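Local structure of sortase (Actinomyces oris, 5UTT) at residues K107-K121 with L161-R175. The protein is a sortase, probably a cysteine transpeptidase of class E that joins sorting-signal-bearing surface proteins to the Gram-positive cell wall. Numbering follows the deposited sequence.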
loop_
_atom_site.group_PDB
_atom_site.type_symbol
_atom_site.label_atom_id
_atom_site.label_comp_id
_atom_site.label_asym_id
_atom_site.label_seq_id
_atom_site.Cartn_x
_atom_site.Cartn_y
_atom_site.Cartn_z
ATOM N N LYS A 107 -2.159 -15.998 4.161
ATOM C CA LYS A 107 -1.123 -16.985 3.869
ATOM C C LYS A 107 0.305 -16.429 3.707
ATOM O O LYS A 107 1.315 -17.158 3.808
ATOM C CB LYS A 107 -1.555 -17.730 2.586
ATOM C CG LYS A 107 -2.906 -18.415 2.734
ATOM C CD LYS A 107 -3.367 -19.243 1.524
ATOM C CE LYS A 107 -4.808 -19.687 1.732
ATOM N NZ LYS A 107 -5.489 -20.223 0.526
ATOM N N THR A 108 0.413 -15.130 3.475
ATOM C CA THR A 108 1.622 -14.549 2.898
ATOM C C THR A 108 2.023 -13.191 3.436
ATOM O O THR A 108 1.167 -12.392 3.728
ATOM C CB THR A 108 1.491 -14.465 1.347
ATOM O OG1 THR A 108 1.118 -15.758 0.842
ATOM C CG2 THR A 108 2.823 -13.977 0.687
ATOM N N TRP A 109 3.319 -12.960 3.632
ATOM C CA TRP A 109 3.843 -11.607 3.853
ATOM C C TRP A 109 4.401 -11.110 2.544
ATOM O O TRP A 109 5.299 -11.760 1.977
ATOM C CB TRP A 109 4.964 -11.611 4.879
ATOM C CG TRP A 109 4.541 -11.940 6.270
ATOM C CD1 TRP A 109 4.613 -13.154 6.877
ATOM C CD2 TRP A 109 4.025 -11.029 7.262
ATOM N NE1 TRP A 109 4.137 -13.080 8.169
ATOM C CE2 TRP A 109 3.784 -11.779 8.432
ATOM C CE3 TRP A 109 3.738 -9.660 7.267
ATOM C CZ2 TRP A 109 3.282 -11.183 9.605
ATOM C CZ3 TRP A 109 3.253 -9.085 8.419
ATOM C CH2 TRP A 109 3.043 -9.844 9.566
ATOM N N TYR A 110 3.902 -9.973 2.049
ATOM C CA TYR A 110 4.497 -9.333 0.883
ATOM C C TYR A 110 5.287 -8.114 1.316
ATOM O O TYR A 110 4.725 -7.184 1.928
ATOM C CB TYR A 110 3.435 -8.888 -0.092
ATOM C CG TYR A 110 2.569 -9.979 -0.661
ATOM C CD1 TYR A 110 1.408 -10.390 -0.016
ATOM C CD2 TYR A 110 2.851 -10.554 -1.896
ATOM C CE1 TYR A 110 0.594 -11.343 -0.550
ATOM C CE2 TYR A 110 2.037 -11.526 -2.420
ATOM C CZ TYR A 110 0.904 -11.912 -1.765
ATOM O OH TYR A 110 0.101 -12.877 -2.285
ATOM N N VAL A 111 6.581 -8.116 0.988
ATOM C CA VAL A 111 7.431 -7.003 1.379
ATOM C C VAL A 111 7.938 -6.237 0.143
ATOM O O VAL A 111 8.638 -6.790 -0.762
ATOM C CB VAL A 111 8.623 -7.418 2.286
ATOM C CG1 VAL A 111 9.497 -6.205 2.573
ATOM C CG2 VAL A 111 8.209 -8.114 3.583
ATOM N N PHE A 112 7.597 -4.946 0.140
ATOM C CA PHE A 112 7.957 -3.979 -0.886
ATOM C C PHE A 112 8.937 -2.960 -0.308
ATOM O O PHE A 112 8.911 -2.631 0.900
ATOM C CB PHE A 112 6.709 -3.261 -1.446
ATOM C CG PHE A 112 5.667 -4.169 -1.989
ATOM C CD1 PHE A 112 4.756 -4.837 -1.142
ATOM C CD2 PHE A 112 5.503 -4.319 -3.351
ATOM C CE1 PHE A 112 3.772 -5.658 -1.678
ATOM C CE2 PHE A 112 4.542 -5.156 -3.889
ATOM C CZ PHE A 112 3.664 -5.840 -3.058
ATOM N N LYS A 113 9.798 -2.400 -1.185
ATOM C CA LYS A 113 10.722 -1.356 -0.771
ATOM C C LYS A 113 10.512 -0.078 -1.576
ATOM O O LYS A 113 10.410 -0.133 -2.811
ATOM C CB LYS A 113 12.160 -1.845 -0.956
ATOM C CG LYS A 113 12.491 -3.032 -0.075
ATOM C CD LYS A 113 12.700 -2.632 1.362
ATOM C CE LYS A 113 13.727 -3.541 2.055
ATOM N NZ LYS A 113 15.163 -3.377 1.596
ATOM N N VAL A 114 10.368 1.053 -0.856
ATOM C CA VAL A 114 10.078 2.338 -1.477
ATOM C C VAL A 114 11.152 2.724 -2.528
ATOM O O VAL A 114 12.353 2.610 -2.269
ATOM C CB VAL A 114 9.904 3.463 -0.444
ATOM C CG1 VAL A 114 9.850 4.816 -1.121
ATOM C CG2 VAL A 114 8.635 3.236 0.348
ATOM N N THR A 115 10.674 3.107 -3.718
ATOM C CA THR A 115 11.533 3.529 -4.833
ATOM C C THR A 115 11.520 5.049 -4.946
ATOM O O THR A 115 12.440 5.663 -5.502
ATOM C CB THR A 115 11.101 2.887 -6.165
ATOM O OG1 THR A 115 9.729 3.221 -6.438
ATOM C CG2 THR A 115 11.314 1.399 -6.116
ATOM N N GLY A 116 10.475 5.685 -4.426
ATOM C CA GLY A 116 10.364 7.126 -4.558
ATOM C C GLY A 116 8.956 7.605 -4.191
ATOM O O GLY A 116 8.052 6.786 -3.978
ATOM N N HIS A 117 8.788 8.925 -4.118
ATOM C CA HIS A 117 7.464 9.529 -3.971
ATOM C C HIS A 117 7.231 10.612 -5.008
ATOM O O HIS A 117 8.187 11.128 -5.631
ATOM C CB HIS A 117 7.257 10.083 -2.553
ATOM C CG HIS A 117 7.820 11.450 -2.340
ATOM N ND1 HIS A 117 9.133 11.673 -2.011
ATOM C CD2 HIS A 117 7.224 12.665 -2.360
ATOM C CE1 HIS A 117 9.332 12.976 -1.871
ATOM N NE2 HIS A 117 8.181 13.595 -2.064
ATOM N N GLU A 118 5.963 10.921 -5.234
ATOM C CA GLU A 118 5.546 11.954 -6.160
ATOM C C GLU A 118 4.511 12.820 -5.491
ATOM O O GLU A 118 3.738 12.327 -4.726
ATOM C CB GLU A 118 4.916 11.310 -7.377
ATOM C CG GLU A 118 5.917 10.515 -8.184
ATOM C CD GLU A 118 5.322 9.386 -8.922
ATOM O OE1 GLU A 118 4.118 9.072 -8.739
ATOM O OE2 GLU A 118 6.112 8.779 -9.694
ATOM N N LEU A 119 4.520 14.108 -5.819
ATOM C CA LEU A 119 3.385 14.997 -5.578
ATOM C C LEU A 119 2.747 15.367 -6.923
ATOM O O LEU A 119 3.431 15.958 -7.784
ATOM C CB LEU A 119 3.815 16.296 -4.892
ATOM C CG LEU A 119 3.766 16.252 -3.375
ATOM C CD1 LEU A 119 4.276 17.553 -2.775
ATOM C CD2 LEU A 119 2.343 15.962 -2.887
ATOM N N VAL A 120 1.483 15.015 -7.090
ATOM C CA VAL A 120 0.736 15.169 -8.359
ATOM C C VAL A 120 -0.647 15.762 -8.185
ATOM O O VAL A 120 -1.214 15.724 -7.083
ATOM C CB VAL A 120 0.599 13.848 -9.144
ATOM C CG1 VAL A 120 1.983 13.365 -9.559
ATOM C CG2 VAL A 120 -0.103 12.765 -8.359
ATOM N N LYS A 121 -1.202 16.243 -9.291
ATOM C CA LYS A 121 -2.643 16.557 -9.345
ATOM C C LYS A 121 -3.457 15.251 -9.420
ATOM O O LYS A 121 -3.000 14.227 -9.972
ATOM C CB LYS A 121 -2.954 17.456 -10.543
ATOM C CG LYS A 121 -2.436 18.868 -10.386
ATOM C CD LYS A 121 -2.440 19.598 -11.734
ATOM C CE LYS A 121 -1.242 19.205 -12.600
ATOM N NZ LYS A 121 -1.633 18.869 -13.992
ATOM N N LEU A 161 -3.586 18.511 -3.922
ATOM C CA LEU A 161 -2.569 17.615 -4.497
ATOM C C LEU A 161 -2.719 16.217 -3.895
ATOM O O LEU A 161 -3.482 15.991 -2.984
ATOM C CB LEU A 161 -1.172 18.145 -4.232
ATOM C CG LEU A 161 -0.711 19.454 -4.901
ATOM C CD1 LEU A 161 0.741 19.811 -4.585
ATOM C CD2 LEU A 161 -0.975 19.375 -6.376
ATOM N N ARG A 162 -1.952 15.274 -4.443
ATOM C CA ARG A 162 -1.938 13.907 -3.911
ATOM C C ARG A 162 -0.493 13.456 -3.688
ATOM O O ARG A 162 0.325 13.510 -4.611
ATOM C CB ARG A 162 -2.669 12.929 -4.865
ATOM C CG ARG A 162 -4.097 13.318 -5.220
ATOM C CD ARG A 162 -4.995 13.172 -4.014
ATOM N NE ARG A 162 -6.424 13.352 -4.342
ATOM C CZ ARG A 162 -7.032 14.515 -4.254
ATOM N NH1 ARG A 162 -6.316 15.598 -3.901
ATOM N NH2 ARG A 162 -8.334 14.620 -4.536
ATOM N N TRP A 163 -0.192 12.995 -2.483
ATOM C CA TRP A 163 1.110 12.400 -2.181
ATOM C C TRP A 163 1.075 10.911 -2.523
ATOM O O TRP A 163 0.256 10.136 -2.020
ATOM C CB TRP A 163 1.471 12.628 -0.718
ATOM C CG TRP A 163 2.890 12.297 -0.404
ATOM C CD1 TRP A 163 3.506 11.064 -0.438
ATOM C CD2 TRP A 163 3.852 13.203 0.122
ATOM N NE1 TRP A 163 4.808 11.171 0.007
ATOM C CE2 TRP A 163 5.043 12.489 0.332
ATOM C CE3 TRP A 163 3.837 14.579 0.388
ATOM C CZ2 TRP A 163 6.173 13.104 0.810
ATOM C CZ3 TRP A 163 4.958 15.178 0.859
ATOM C CH2 TRP A 163 6.113 14.443 1.076
ATOM N N ILE A 164 2.019 10.502 -3.376
ATOM C CA ILE A 164 2.062 9.150 -3.930
ATOM C C ILE A 164 3.380 8.500 -3.518
ATOM O O ILE A 164 4.420 9.091 -3.671
ATOM C CB ILE A 164 2.067 9.150 -5.460
ATOM C CG1 ILE A 164 0.985 10.075 -6.019
ATOM C CG2 ILE A 164 1.955 7.717 -6.010
ATOM C CD1 ILE A 164 -0.413 9.648 -5.651
ATOM N N VAL A 165 3.309 7.288 -2.972
ATOM C CA VAL A 165 4.527 6.498 -2.693
ATOM C C VAL A 165 4.527 5.224 -3.521
ATOM O O VAL A 165 3.586 4.457 -3.481
ATOM C CB VAL A 165 4.696 6.151 -1.192
ATOM C CG1 VAL A 165 5.903 5.225 -0.923
ATOM C CG2 VAL A 165 4.863 7.411 -0.407
ATOM N N HIS A 166 5.632 4.994 -4.219
ATOM C CA HIS A 166 5.826 3.725 -4.950
ATOM C C HIS A 166 6.842 2.801 -4.249
ATOM O O HIS A 166 7.875 3.265 -3.784
ATOM C CB HIS A 166 6.343 4.012 -6.376
ATOM C CG HIS A 166 5.351 4.687 -7.260
ATOM N ND1 HIS A 166 5.618 5.855 -7.946
ATOM C CD2 HIS A 166 4.054 4.402 -7.503
ATOM C CE1 HIS A 166 4.543 6.218 -8.621
ATOM N NE2 HIS A 166 3.576 5.361 -8.353
ATOM N N ALA A 167 6.545 1.506 -4.194
ATOM C CA ALA A 167 7.442 0.502 -3.617
ATOM C C ALA A 167 7.484 -0.729 -4.530
ATOM O O ALA A 167 6.460 -1.218 -4.992
ATOM C CB ALA A 167 7.052 0.126 -2.184
ATOM N N LYS A 168 8.707 -1.157 -4.836
ATOM C CA LYS A 168 8.946 -2.338 -5.672
ATOM C C LYS A 168 9.065 -3.612 -4.818
ATOM O O LYS A 168 9.685 -3.602 -3.758
ATOM C CB LYS A 168 10.220 -2.110 -6.486
ATOM C CG LYS A 168 10.524 -3.232 -7.466
ATOM C CD LYS A 168 11.644 -2.835 -8.429
ATOM C CE LYS A 168 12.145 -4.052 -9.167
ATOM N NZ LYS A 168 13.088 -3.734 -10.273
ATOM N N PHE A 169 8.491 -4.703 -5.296
ATOM C CA PHE A 169 8.510 -5.962 -4.569
ATOM C C PHE A 169 9.926 -6.406 -4.242
ATOM O O PHE A 169 10.807 -6.362 -5.143
ATOM C CB PHE A 169 7.743 -7.020 -5.365
ATOM C CG PHE A 169 7.652 -8.359 -4.681
ATOM C CD1 PHE A 169 6.802 -8.571 -3.599
ATOM C CD2 PHE A 169 8.431 -9.398 -5.103
ATOM C CE1 PHE A 169 6.743 -9.800 -2.962
ATOM C CE2 PHE A 169 8.375 -10.614 -4.486
ATOM C CZ PHE A 169 7.543 -10.817 -3.406
ATOM N N ALA A 170 10.173 -6.816 -2.993
ATOM C CA ALA A 170 11.490 -7.248 -2.548
ATOM C C ALA A 170 11.528 -8.738 -2.268
ATOM O O ALA A 170 12.315 -9.465 -2.882
ATOM C CB ALA A 170 11.932 -6.472 -1.309
ATOM N N TYR A 171 10.677 -9.208 -1.370
ATOM C CA TYR A 171 10.587 -10.642 -1.092
ATOM C C TYR A 171 9.239 -10.960 -0.489
ATOM O O TYR A 171 8.468 -10.045 -0.158
ATOM C CB TYR A 171 11.701 -11.066 -0.130
ATOM C CG TYR A 171 11.648 -10.418 1.226
ATOM C CD1 TYR A 171 10.905 -11.002 2.256
ATOM C CD2 TYR A 171 12.323 -9.239 1.486
ATOM C CE1 TYR A 171 10.859 -10.430 3.502
ATOM C CE2 TYR A 171 12.277 -8.657 2.743
ATOM C CZ TYR A 171 11.531 -9.272 3.734
ATOM O OH TYR A 171 11.453 -8.722 4.973
ATOM N N TRP A 172 8.964 -12.248 -0.353
ATOM C CA TRP A 172 7.761 -12.686 0.351
ATOM C C TRP A 172 8.077 -13.792 1.334
ATOM O O TRP A 172 9.140 -14.376 1.309
ATOM C CB TRP A 172 6.677 -13.141 -0.622
ATOM C CG TRP A 172 7.032 -14.376 -1.500
ATOM C CD1 TRP A 172 7.874 -14.407 -2.581
ATOM C CD2 TRP A 172 6.531 -15.712 -1.352
ATOM N NE1 TRP A 172 7.907 -15.685 -3.119
ATOM C CE2 TRP A 172 7.110 -16.503 -2.369
ATOM C CE3 TRP A 172 5.642 -16.322 -0.460
ATOM C CZ2 TRP A 172 6.811 -17.855 -2.512
ATOM C CZ3 TRP A 172 5.369 -17.659 -0.584
ATOM C CH2 TRP A 172 5.947 -18.417 -1.619
ATOM N N MET A 173 7.146 -14.049 2.233
ATOM C CA MET A 173 7.297 -15.144 3.186
ATOM C C MET A 173 5.986 -15.867 3.354
ATOM O O MET A 173 4.921 -15.231 3.316
ATOM C CB MET A 173 7.780 -14.632 4.533
ATOM C CG MET A 173 9.082 -13.848 4.502
ATOM S SD MET A 173 9.628 -13.298 6.141
ATOM C CE MET A 173 10.010 -14.877 6.878
ATOM N N ASP A 174 6.045 -17.186 3.550
ATOM C CA ASP A 174 4.882 -17.949 3.995
ATOM C C ASP A 174 4.609 -17.560 5.443
ATOM O O ASP A 174 5.494 -17.674 6.278
ATOM C CB ASP A 174 5.194 -19.455 3.908
ATOM C CG ASP A 174 3.969 -20.321 4.041
ATOM O OD1 ASP A 174 3.066 -19.987 4.845
ATOM O OD2 ASP A 174 3.924 -21.370 3.348
ATOM N N ARG A 175 3.397 -17.092 5.745
ATOM C CA ARG A 175 3.096 -16.571 7.082
ATOM C C ARG A 175 3.106 -17.664 8.171
ATOM O O ARG A 175 3.274 -17.366 9.362
ATOM C CB ARG A 175 1.736 -15.876 7.051
ATOM C CG ARG A 175 1.324 -15.174 8.335
ATOM C CD ARG A 175 -0.066 -14.583 8.184
ATOM N NE ARG A 175 -0.419 -13.715 9.308
ATOM C CZ ARG A 175 -1.447 -12.870 9.327
ATOM N NH1 ARG A 175 -2.269 -12.760 8.281
ATOM N NH2 ARG A 175 -1.678 -12.127 10.406
HETATM O O HOH W 1 3.994 -15.012 10.466
#
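Backbone hydrogen bonds join Trp-109 to Met-173 in both directions, and the same antiparallel pairing continues as far as Val-120 with Arg-162. Two one-residue shifts interrupt it. At the first, Val-111 O accepts from both Ala-170 N (2.7 Å) and Tyr-171 N (3.2 Å), each donor lying in the carbonyl plane: a classic beta bulge, with Ala-170 and Tyr-171 facing Val-111. The second bulge, at Thr-115, lets His-166 O take the Thr-115 amide while Gly-116 O accepts from the His-166 amide.

Both aromatic pairs lie on one face of the sheet, that of Phe-112 and His-117. Phe-169 directs its edge at the face of Phe-112, the planes 75° apart and the centroids 5.7 Å, a T-shaped pair; Ala-167 CB packs on Phe-112 CB at 3.5 Å. Farther along this face, His-117 lies nearly parallel to the six-membered ring of Trp-163 (8°) but slid aside, with His-117 CD2 3.4 Å from Trp-163 CZ2. A chi1 of 83°, placing CG between the backbone N and carbonyl carbon, turns the imidazole over the indole.

In the eight-stranded sheet of this sortase beta-barrel domain, strand 161-174 lies between strands 108-120 and 142-150; Phe-112 also touches Ile-144.

On the opposite face, Val-111 CB stands over the Tyr-171 ring in a CH-pi contact, 3.8 Å from its centroid, and Val-120 CG2 meets Ile-164 CG1 at 3.7 Å.

Two buried ring N-H groups have partners beyond the strand pairing: a water accepts from Trp-109 NE1 (3.0 Å) and lies within hydrogen-bonding reach of Arg-175 O, while His-166 NE2 is bonded to Val-127 O.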